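Local coordinates for imine reductase (Bacillus cereus, PDB 4D3D), which probably catalyses the NADPH-dependent reduction of cyclic imines such as 2-methylpyrroline, with S selectivity, at residues V159-A162 with H163-T166. Numbering follows the deposited sequence.
Sequences VFEA and HRET
With CG of Arg-164 set opposite its backbone N (chi1 167°) and the chain stretched out as far as NE, the guanidinium reaches back along helix 157-170 beside Glu-161, whose own chain bends at chi2 (-59°) to bring the carboxylate to it. The two side chains run alongside each other in the same direction. NH1 of Arg-164 gives Glu-161 OE2 a hydrogen bond of 2.8 Å within a salt bridge; OE2 lies in the guanidinium plane and accepts through its syn lone pair, while the bond from NH1 to OE1 is long and weak. On the inner side of this pair sits the buried ring of Phe-160. Its CE2 comes within 3.6 Å of Arg-164 NH1, and Arg-164 CB stands over one ring face near the rim. The ring also meets those of Tyr-153 and Tyr-175, from the two strands that flank the helix in this beta-alpha-beta unit of the Rossmann-type domain.

The backbone is irregular here. His-163 N bonds to Phe-160 O at 3.1 Å, a one-turn link of 3-10 type, and only weakly to Val-159 O. Beyond it the helix opens to admit two waters: one donates to Glu-161 O and accepts from Glu-165 N, the other joins Ala-162 O to Thr-166 N in the same way at 3.2 and 3.1 Å. The His-163 imidazole turns one face to the Ala-162 carbonyl carbon, its CD2 3.4 Å from Val-159 O, and packs on Val-106 and Leu-80.

Since Arg-164 NE is also salt-bridged to Glu-168, the guanidinium is held between two carboxylates about two turns apart, one roughly a turn before it and one a turn after, which should fix its rotation and favour its positive charge, while water bridges carry the helix through its kink.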
# COMPACT_ATOMS: atom_id res chain seq x y z
N VAL B 159 24.85 7.05 25.01
CA VAL B 159 25.86 6.72 24.02
C VAL B 159 25.53 7.47 22.71
O VAL B 159 26.35 8.08 22.09
CB VAL B 159 25.98 5.17 23.80
CG1 VAL B 159 26.95 4.87 22.68
CG2 VAL B 159 26.51 4.46 25.05
N PHE B 160 24.26 7.38 22.28
CA PHE B 160 23.83 8.10 21.11
C PHE B 160 24.08 9.62 21.23
O PHE B 160 24.64 10.23 20.31
CB PHE B 160 22.34 7.84 20.76
CG PHE B 160 21.88 8.67 19.57
CD1 PHE B 160 22.33 8.38 18.29
CD2 PHE B 160 21.12 9.79 19.77
CE1 PHE B 160 21.97 9.20 17.22
CE2 PHE B 160 20.74 10.59 18.71
CZ PHE B 160 21.19 10.29 17.44
N GLU B 161 23.72 10.23 22.36
CA GLU B 161 23.91 11.66 22.44
C GLU B 161 25.38 12.04 22.41
O GLU B 161 25.76 13.11 21.88
CB GLU B 161 23.26 12.18 23.71
CG GLU B 161 21.74 12.19 23.67
CD GLU B 161 21.17 13.05 22.53
OE1 GLU B 161 21.80 14.03 22.07
OE2 GLU B 161 20.06 12.72 22.06
N ALA B 162 26.22 11.18 22.94
CA ALA B 162 27.68 11.50 22.94
C ALA B 162 28.27 11.57 21.54
O ALA B 162 29.27 12.26 21.31
CB ALA B 162 28.43 10.48 23.76
N HIS B 163 27.66 10.87 20.58
CA HIS B 163 28.19 10.78 19.23
C HIS B 163 27.33 11.41 18.15
O HIS B 163 27.68 11.37 16.97
CB HIS B 163 28.56 9.33 18.91
CG HIS B 163 29.63 8.82 19.81
ND1 HIS B 163 30.96 9.22 19.69
CD2 HIS B 163 29.57 8.07 20.93
CE1 HIS B 163 31.65 8.69 20.68
NE2 HIS B 163 30.83 8.01 21.45
N ARG B 164 26.23 11.99 18.56
CA ARG B 164 25.27 12.51 17.64
C ARG B 164 25.82 13.54 16.68
O ARG B 164 25.50 13.56 15.50
CB ARG B 164 24.13 13.11 18.46
CG ARG B 164 23.16 13.98 17.76
CD ARG B 164 22.12 14.27 18.85
NE ARG B 164 20.99 14.69 18.15
CZ ARG B 164 19.74 14.48 18.48
NH1 ARG B 164 19.39 13.85 19.60
NH2 ARG B 164 18.83 14.94 17.65
N GLU B 165 26.63 14.42 17.23
CA GLU B 165 27.25 15.45 16.42
C GLU B 165 28.05 14.88 15.24
O GLU B 165 27.91 15.32 14.09
CB GLU B 165 28.12 16.33 17.32
CG GLU B 165 28.78 17.48 16.57
CD GLU B 165 29.47 18.51 17.48
OE1 GLU B 165 30.08 18.18 18.51
OE2 GLU B 165 29.37 19.69 17.17
N THR B 166 28.90 13.88 15.50
CA THR B 166 29.62 13.24 14.41
C THR B 166 28.64 12.53 13.42
O THR B 166 28.81 12.60 12.21
CB THR B 166 30.63 12.20 14.98
OG1 THR B 166 31.55 12.88 15.83
CG2 THR B 166 31.35 11.46 13.86
O HOH W 1 27.34 14.65 20.11
O HOH W 2 29.59 13.77 18.52